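Local structure of nucleoporin nup120 (Schizosaccharomyces pombe, 4GQ2) at residues Tyr663-Ala676 / Gln772-Ser784. The protein serves as a structural constituent of the nuclear pore complex, whose nucleoporins can also act as docking partners for passing nuclear transport factors. Residues are numbered along the deposited sequence; the frame is centred on the assembly and turned at random.
Sequences YNHSAQSPSLFLCA and QFFSALNYSECFS
Asn664 and Glu781 pair in a two-stranded antiparallel sheet, with Glu781 N donating to Asn664 O (2.8 Å). The short sheet ties the loop leading into helix 672-703, in the Nup120 helical domain, to the chain leaving helix 770-777, over 100 residues on; beyond it, helix segments 672-676 and 772-777 cross at 111°. Asn664 suits the sheet's end because its flat amide does two jobs: OD1 accepts from Phe783 N (3.2 Å), while the amide plane lies only 5° from that of the Phe783 ring and CB sits over the ring face.

Tyr779 fills the angle between strand and helix. A chi1 of 179° sets CG opposite the backbone N and swings the ring toward Pro670 and Leu674. Pro670, a rigid apolar residue, lays CB over one face, 3.7 Å from the ring centroid, and Leu674 crosses the ring at about a right angle, its CD2 3.4 Å from Tyr779 CD1. Tyr779 OH bonds to Ser93 OG, so the turn after helix 770-777 is also tied to Ser93, far earlier in the chain. With an alanine in its place, Pro670 and Leu674 would probably face a gap and Ser93 OG would lose its phenol partner.

Small side chains suit the helix crossing, where Cys675 SG packs 3.7 Å from Ala776 CB; the longer Gln772 accepts from Asn768 N through OE1 and reaches with NE2 a water bound to Ala676 O. Ser666 N donates to Tyr779 O (3.0 Å). The extended Glu781 chain brings its carboxylate to Ser666, whose OG donates to OE2 on the anti side, well out of the carboxylate plane.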
ATOM      1  N   TYR A 663      -8.576   5.352  23.991  1.00 68.21           N
ATOM      2  CA  TYR A 663      -9.428   6.522  23.982  1.00 63.04           C
ATOM      3  C   TYR A 663     -10.826   6.125  23.563  1.00 66.13           C
ATOM      4  O   TYR A 663     -11.063   4.982  23.159  1.00 64.25           O
ATOM      5  CB  TYR A 663      -8.847   7.615  23.086  1.00 54.68           C
ATOM      6  CG  TYR A 663      -7.663   8.295  23.723  1.00 65.32           C
ATOM      7  CD1 TYR A 663      -7.835   9.400  24.557  1.00 72.10           C
ATOM      8  CD2 TYR A 663      -6.370   7.817  23.527  1.00 64.17           C
ATOM      9  CE1 TYR A 663      -6.751  10.020  25.158  1.00 74.17           C
ATOM     10  CE2 TYR A 663      -5.280   8.432  24.122  1.00 63.06           C
ATOM     11  CZ  TYR A 663      -5.476   9.531  24.934  1.00 72.54           C
ATOM     12  OH  TYR A 663      -4.396  10.140  25.527  1.00 75.88           O
ATOM     13  N   ASN A 664     -11.755   7.065  23.683  1.00 58.91           N
ATOM     14  CA  ASN A 664     -13.140   6.802  23.354  1.00 59.32           C
ATOM     15  C   ASN A 664     -13.311   6.648  21.849  1.00 60.74           C
ATOM     16  O   ASN A 664     -12.903   7.519  21.076  1.00 54.89           O
ATOM     17  CB  ASN A 664     -14.024   7.921  23.896  1.00 66.34           C
ATOM     18  CG  ASN A 664     -13.719   8.255  25.351  1.00 72.02           C
ATOM     19  OD1 ASN A 664     -13.019   9.224  25.642  1.00 56.84           O
ATOM     20  ND2 ASN A 664     -14.234   7.443  26.269  1.00 67.38           N
ATOM     21  N   HIS A 665     -13.879   5.515  21.441  1.00 63.70           N
ATOM     22  CA  HIS A 665     -14.260   5.300  20.050  1.00 56.34           C
ATOM     23  C   HIS A 665     -15.316   6.288  19.676  1.00 68.94           C
ATOM     24  O   HIS A 665     -16.218   6.571  20.470  1.00 93.35           O
ATOM     25  CB  HIS A 665     -14.771   3.887  19.848  1.00 64.03           C
ATOM     26  CG  HIS A 665     -15.190   3.596  18.430  1.00 86.30           C
ATOM     27  ND1 HIS A 665     -14.300   3.410  17.436  1.00 89.09           N
ATOM     28  CD2 HIS A 665     -16.453   3.468  17.857  1.00 92.36           C
ATOM     29  CE1 HIS A 665     -14.957   3.173  16.285  1.00100.34           C
ATOM     30  NE2 HIS A 665     -16.275   3.207  16.545  1.00114.61           N
ATOM     31  N   SER A 666     -15.223   6.826  18.464  1.00 65.45           N
ATOM     32  CA  SER A 666     -16.039   7.974  18.099  1.00 58.81           C
ATOM     33  C   SER A 666     -17.166   7.708  17.124  1.00 68.29           C
ATOM     34  O   SER A 666     -17.145   6.741  16.360  1.00 68.04           O
ATOM     35  CB  SER A 666     -15.168   9.103  17.555  1.00 54.86           C
ATOM     36  OG  SER A 666     -15.976  10.114  16.969  1.00 56.96           O
ATOM     37  N   ALA A 667     -18.149   8.604  17.188  1.00 84.06           N
ATOM     38  CA  ALA A 667     -19.199   8.751  16.196  1.00 98.08           C
ATOM     39  C   ALA A 667     -19.310  10.242  15.847  1.00109.98           C
ATOM     40  O   ALA A 667     -19.437  11.085  16.736  1.00115.12           O
ATOM     41  CB  ALA A 667     -20.518   8.219  16.738  1.00 96.67           C
ATOM     42  N   GLN A 668     -19.250  10.576  14.559  1.00110.57           N
ATOM     43  CA  GLN A 668     -19.129   9.583  13.498  1.00112.64           C
ATOM     44  C   GLN A 668     -17.887   9.765  12.623  1.00 89.97           C
ATOM     45  O   GLN A 668     -16.809   9.295  12.978  1.00 80.56           O
ATOM     46  CB  GLN A 668     -20.403   9.537  12.641  1.00124.01           C
ATOM     47  CG  GLN A 668     -21.540   8.736  13.252  1.00123.45           C
ATOM     48  CD  GLN A 668     -22.592   8.337  12.235  1.00131.81           C
ATOM     49  OE1 GLN A 668     -23.172   9.185  11.555  1.00139.98           O
ATOM     50  NE2 GLN A 668     -22.851   7.038  12.132  1.00123.33           N
ATOM     51  N   SER A 669     -18.049  10.460  11.497  1.00 80.93           N
ATOM     52  CA  SER A 669     -17.092  10.408  10.395  1.00 74.58           C
ATOM     53  C   SER A 669     -15.812  11.209  10.618  1.00 62.33           C
ATOM     54  O   SER A 669     -15.870  12.383  10.971  1.00 61.72           O
ATOM     55  CB  SER A 669     -17.758  10.845   9.085  1.00 82.02           C
ATOM     56  OG  SER A 669     -16.924  10.565   7.969  1.00 80.48           O
ATOM     57  N   PRO A 670     -14.648  10.563  10.407  1.00 56.42           N
ATOM     58  CA  PRO A 670     -13.380  11.281  10.355  1.00 48.04           C
ATOM     59  C   PRO A 670     -13.228  11.960   9.004  1.00 46.02           C
ATOM     60  O   PRO A 670     -13.881  11.560   8.041  1.00 47.65           O
ATOM     61  CB  PRO A 670     -12.346  10.168  10.489  1.00 48.06           C
ATOM     62  CG  PRO A 670     -13.013   8.964   9.905  1.00 49.26           C
ATOM     63  CD  PRO A 670     -14.470   9.106  10.231  1.00 47.29           C
ATOM     64  N   SER A 671     -12.379  12.979   8.928  1.00 41.85           N
ATOM     65  CA  SER A 671     -12.042  13.566   7.640  1.00 35.36           C
ATOM     66  C   SER A 671     -11.119  12.604   6.902  1.00 34.16           C
ATOM     67  O   SER A 671     -10.430  11.788   7.529  1.00 38.30           O
ATOM     68  CB  SER A 671     -11.329  14.898   7.828  1.00 37.28           C
ATOM     69  OG  SER A 671      -9.990  14.683   8.246  1.00 38.20           O
ATOM     70  N   LEU A 672     -11.086  12.704   5.578  1.00 31.74           N
ATOM     71  CA  LEU A 672     -10.141  11.918   4.796  1.00 32.38           C
ATOM     72  C   LEU A 672      -8.705  12.218   5.221  1.00 35.58           C
ATOM     73  O   LEU A 672      -7.904  11.299   5.407  1.00 36.95           O
ATOM     74  CB  LEU A 672     -10.332  12.160   3.301  1.00 30.81           C
ATOM     75  CG  LEU A 672     -11.631  11.572   2.736  1.00 38.40           C
ATOM     76  CD1 LEU A 672     -11.877  12.107   1.328  1.00 33.45           C
ATOM     77  CD2 LEU A 672     -11.645  10.035   2.794  1.00 27.64           C
ATOM     78  N   PHE A 673      -8.401  13.500   5.411  1.00 33.35           N
ATOM     79  CA  PHE A 673      -7.067  13.921   5.816  1.00 32.50           C
ATOM     80  C   PHE A 673      -6.623  13.282   7.131  1.00 34.09           C
ATOM     81  O   PHE A 673      -5.443  12.934   7.292  1.00 35.22           O
ATOM     82  CB  PHE A 673      -6.959  15.448   5.877  1.00 35.54           C
ATOM     83  CG  PHE A 673      -5.592  15.941   6.268  1.00 37.03           C
ATOM     84  CD1 PHE A 673      -4.509  15.796   5.406  1.00 34.42           C
ATOM     85  CD2 PHE A 673      -5.386  16.533   7.498  1.00 36.48           C
ATOM     86  CE1 PHE A 673      -3.252  16.246   5.771  1.00 37.61           C
ATOM     87  CE2 PHE A 673      -4.130  16.981   7.872  1.00 43.11           C
ATOM     88  CZ  PHE A 673      -3.060  16.838   7.008  1.00 37.74           C
ATOM     89  N   LEU A 674      -7.564  13.112   8.059  1.00 38.64           N
ATOM     90  CA  LEU A 674      -7.276  12.392   9.295  1.00 34.88           C
ATOM     91  C   LEU A 674      -6.849  10.942   9.024  1.00 35.45           C
ATOM     92  O   LEU A 674      -5.824  10.485   9.536  1.00 43.41           O
ATOM     93  CB  LEU A 674      -8.460  12.411  10.254  1.00 33.40           C
ATOM     94  CG  LEU A 674      -7.989  11.745  11.549  1.00 40.90           C
ATOM     95  CD1 LEU A 674      -7.700  12.755  12.651  1.00 42.65           C
ATOM     96  CD2 LEU A 674      -8.960  10.676  12.002  1.00 35.42           C
ATOM     97  N   CYS A 675      -7.639  10.236   8.224  1.00 26.77           N
ATOM     98  CA  CYS A 675      -7.337   8.860   7.847  1.00 30.94           C
ATOM     99  C   CYS A 675      -5.958   8.743   7.207  1.00 32.19           C
ATOM    100  O   CYS A 675      -5.185   7.850   7.560  1.00 32.07           O
ATOM    101  CB  CYS A 675      -8.406   8.306   6.899  1.00 29.63           C
ATOM    102  SG  CYS A 675     -10.053   8.279   7.630  1.00 32.03           S
ATOM    103  N   ALA A 676      -5.647   9.660   6.291  1.00 30.94           N
ATOM    104  CA  ALA A 676      -4.335   9.687   5.640  1.00 31.58           C
ATOM    105  C   ALA A 676      -3.210   9.906   6.650  1.00 33.86           C
ATOM    106  O   ALA A 676      -2.168   9.258   6.579  1.00 42.99           O
ATOM    107  CB  ALA A 676      -4.299  10.755   4.567  1.00 29.98           C
ATOM    108  N   GLN A 772      -5.712   3.137   5.484  1.00 39.20           N
ATOM    109  CA  GLN A 772      -6.553   4.304   5.769  1.00 32.88           C
ATOM    110  C   GLN A 772      -7.962   3.849   6.161  1.00 35.74           C
ATOM    111  O   GLN A 772      -8.586   4.432   7.045  1.00 46.26           O
ATOM    112  CB  GLN A 772      -6.601   5.268   4.565  1.00 32.47           C
ATOM    113  CG  GLN A 772      -5.256   5.897   4.213  1.00 35.79           C
ATOM    114  CD  GLN A 772      -5.224   6.581   2.855  1.00 41.08           C
ATOM    115  OE1 GLN A 772      -6.115   6.403   2.022  1.00 42.68           O
ATOM    116  NE2 GLN A 772      -4.184   7.378   2.626  1.00 35.65           N
ATOM    117  N   PHE A 773      -8.453   2.804   5.499  1.00 38.53           N
ATOM    118  CA  PHE A 773      -9.736   2.173   5.827  1.00 34.10           C
ATOM    119  C   PHE A 773      -9.703   1.638   7.270  1.00 37.68           C
ATOM    120  O   PHE A 773     -10.608   1.913   8.062  1.00 34.29           O
ATOM    121  CB  PHE A 773      -9.986   1.049   4.822  1.00 34.62           C
ATOM    122  CG  PHE A 773     -11.329   0.386   4.935  1.00 33.04           C
ATOM    123  CD1 PHE A 773     -11.540  -0.640   5.842  1.00 32.77           C
ATOM    124  CD2 PHE A 773     -12.362   0.733   4.067  1.00 35.71           C
ATOM    125  CE1 PHE A 773     -12.767  -1.284   5.917  1.00 32.56           C
ATOM    126  CE2 PHE A 773     -13.594   0.095   4.139  1.00 34.21           C
ATOM    127  CZ  PHE A 773     -13.796  -0.920   5.062  1.00 29.84           C
ATOM    128  N   PHE A 774      -8.657   0.882   7.610  1.00 35.22           N
ATOM    129  CA  PHE A 774      -8.441   0.442   8.992  1.00 32.89           C
ATOM    130  C   PHE A 774      -8.429   1.631   9.955  1.00 37.41           C
ATOM    131  O   PHE A 774      -9.025   1.575  11.034  1.00 37.00           O
ATOM    132  CB  PHE A 774      -7.114  -0.311   9.101  1.00 30.59           C
ATOM    133  CG  PHE A 774      -6.748  -0.714  10.507  1.00 27.56           C
ATOM    134  CD1 PHE A 774      -7.393  -1.781  11.136  1.00 21.79           C
ATOM    135  CD2 PHE A 774      -5.749  -0.041  11.194  1.00 26.97           C
ATOM    136  CE1 PHE A 774      -7.036  -2.171  12.414  1.00 23.65           C
ATOM    137  CE2 PHE A 774      -5.394  -0.421  12.486  1.00 26.97           C
ATOM    138  CZ  PHE A 774      -6.041  -1.488  13.099  1.00 24.19           C
ATOM    139  N   SER A 775      -7.744   2.700   9.556  1.00 34.31           N
ATOM    140  CA  SER A 775      -7.620   3.887  10.388  1.00 34.60           C
ATOM    141  C   SER A 775      -8.993   4.461  10.694  1.00 34.96           C
ATOM    142  O   SER A 775      -9.280   4.832  11.829  1.00 40.60           O
ATOM    143  CB  SER A 775      -6.733   4.927   9.699  1.00 32.91           C
ATOM    144  OG  SER A 775      -5.397   4.461   9.614  1.00 34.74           O
ATOM    145  N   ALA A 776      -9.850   4.495   9.681  1.00 35.96           N
ATOM    146  CA  ALA A 776     -11.197   5.031   9.832  1.00 33.98           C
ATOM    147  C   ALA A 776     -12.047   4.204  10.801  1.00 38.33           C
ATOM    148  O   ALA A 776     -12.822   4.769  11.569  1.00 46.89           O
ATOM    149  CB  ALA A 776     -11.871   5.166   8.481  1.00 26.38           C
ATOM    150  N   LEU A 777     -11.880   2.880  10.792  1.00 36.71           N
ATOM    151  CA  LEU A 777     -12.635   1.996  11.696  1.00 36.28           C
ATOM    152  C   LEU A 777     -12.263   2.182  13.167  1.00 42.39           C
ATOM    153  O   LEU A 777     -13.041   1.837  14.058  1.00 40.34           O
ATOM    154  CB  LEU A 777     -12.450   0.522  11.322  1.00 35.53           C
ATOM    155  CG  LEU A 777     -13.024   0.045   9.989  1.00 45.11           C
ATOM    156  CD1 LEU A 777     -12.476  -1.330   9.630  1.00 43.77           C
ATOM    157  CD2 LEU A 777     -14.545   0.038  10.039  1.00 48.71           C
ATOM    158  N   ASN A 778     -11.069   2.709  13.417  1.00 42.94           N
ATOM    159  CA  ASN A 778     -10.586   2.896  14.777  1.00 36.95           C
ATOM    160  C   ASN A 778     -10.642   4.355  15.204  1.00 40.79           C
ATOM    161  O   ASN A 778     -10.017   4.742  16.194  1.00 42.67           O
ATOM    162  CB  ASN A 778      -9.164   2.359  14.903  1.00 35.38           C
ATOM    163  CG  ASN A 778      -9.115   0.851  14.868  1.00 42.49           C
ATOM    164  OD1 ASN A 778      -9.366   0.194  15.872  1.00 46.79           O
ATOM    165  ND2 ASN A 778      -8.793   0.292  13.705  1.00 42.42           N
ATOM    166  N   TYR A 779     -11.388   5.157  14.444  1.00 41.80           N
ATOM    167  CA  TYR A 779     -11.489   6.591  14.684  1.00 42.87           C
ATOM    168  C   TYR A 779     -11.902   6.867  16.124  1.00 44.32           C
ATOM    169  O   TYR A 779     -12.853   6.273  16.635  1.00 45.78           O
ATOM    170  CB  TYR A 779     -12.465   7.247  13.702  1.00 39.91           C
ATOM    171  CG  TYR A 779     -12.628   8.734  13.927  1.00 48.28           C
ATOM    172  CD1 TYR A 779     -11.528   9.586  13.871  1.00 47.18           C
ATOM    173  CD2 TYR A 779     -13.878   9.289  14.204  1.00 48.94           C
ATOM    174  CE1 TYR A 779     -11.666  10.945  14.076  1.00 49.75           C
ATOM    175  CE2 TYR A 779     -14.026  10.652  14.413  1.00 41.33           C
ATOM    176  CZ  TYR A 779     -12.915  11.472  14.349  1.00 47.18           C
ATOM    177  OH  TYR A 779     -13.030  12.825  14.553  1.00 59.10           O
ATOM    178  N   SER A 780     -11.171   7.757  16.781  1.00 43.31           N
ATOM    179  CA  SER A 780     -11.345   7.953  18.210  1.00 47.23           C
ATOM    180  C   SER A 780     -11.110   9.382  18.666  1.00 54.17           C
ATOM    181  O   SER A 780     -10.380  10.152  18.031  1.00 55.96           O
ATOM    182  CB  SER A 780     -10.430   7.002  18.989  1.00 51.77           C
ATOM    183  OG  SER A 780     -10.832   5.654  18.800  1.00 49.73           O
ATOM    184  N   GLU A 781     -11.738   9.724  19.785  1.00 58.22           N
ATOM    185  CA  GLU A 781     -11.581  11.040  20.379  1.00 53.70           C
ATOM    186  C   GLU A 781     -11.317  10.925  21.862  1.00 53.14           C
ATOM    187  O   GLU A 781     -11.662   9.916  22.482  1.00 68.69           O
ATOM    188  CB  GLU A 781     -12.825  11.881  20.133  1.00 49.99           C
ATOM    189  CG  GLU A 781     -12.859  12.514  18.759  1.00 55.42           C
ATOM    190  CD  GLU A 781     -14.127  13.298  18.525  1.00 68.95           C
ATOM    191  OE1 GLU A 781     -14.039  14.541  18.427  1.00 70.82           O
ATOM    192  OE2 GLU A 781     -15.208  12.669  18.452  1.00 66.87           O
ATOM    193  N   CYS A 782     -10.676  11.954  22.414  1.00 58.20           N
ATOM    194  CA  CYS A 782     -10.514  12.095  23.857  1.00 58.61           C
ATOM    195  C   CYS A 782     -11.672  12.944  24.353  1.00 57.60           C
ATOM    196  O   CYS A 782     -11.705  14.152  24.114  1.00 66.50           O
ATOM    197  CB  CYS A 782      -9.175  12.758  24.187  1.00 58.56           C
ATOM    198  SG  CYS A 782      -8.801  12.849  25.956  1.00 62.94           S
ATOM    199  N   PHE A 783     -12.634  12.311  25.022  1.00 62.33           N
ATOM    200  CA  PHE A 783     -13.867  13.003  25.412  1.00 75.03           C
ATOM    201  C   PHE A 783     -13.683  14.030  26.536  1.00 72.41           C
ATOM    202  O   PHE A 783     -14.236  15.129  26.470  1.00 74.58           O
ATOM    203  CB  PHE A 783     -14.998  12.013  25.748  1.00 79.61           C
ATOM    204  CG  PHE A 783     -15.635  11.363  24.537  1.00 71.15           C
ATOM    205  CD1 PHE A 783     -15.480  11.904  23.257  1.00 67.68           C
ATOM    206  CD2 PHE A 783     -16.425  10.226  24.685  1.00 70.37           C
ATOM    207  CE1 PHE A 783     -16.070  11.304  22.153  1.00 67.09           C
ATOM    208  CE2 PHE A 783     -17.022   9.624  23.582  1.00 89.27           C
ATOM    209  CZ  PHE A 783     -16.842  10.162  22.315  1.00 76.93           C
ATOM    210  N   SER A 784     -12.893  13.680  27.548  1.00 80.56           N
ATOM    211  CA  SER A 784     -12.690  14.562  28.702  1.00 97.14           C
ATOM    212  C   SER A 784     -11.806  15.774  28.399  1.00105.87           C
ATOM    213  O   SER A 784     -12.032  16.861  28.937  1.00100.03           O
ATOM    214  CB  SER A 784     -12.133  13.781  29.900  1.00 83.13           C
ATOM    215  OG  SER A 784     -10.915  13.137  29.577  1.00 71.11           O
TER
HETATM  216  O   HOH W   1      -1.965   8.002   4.156  1.00 34.50           O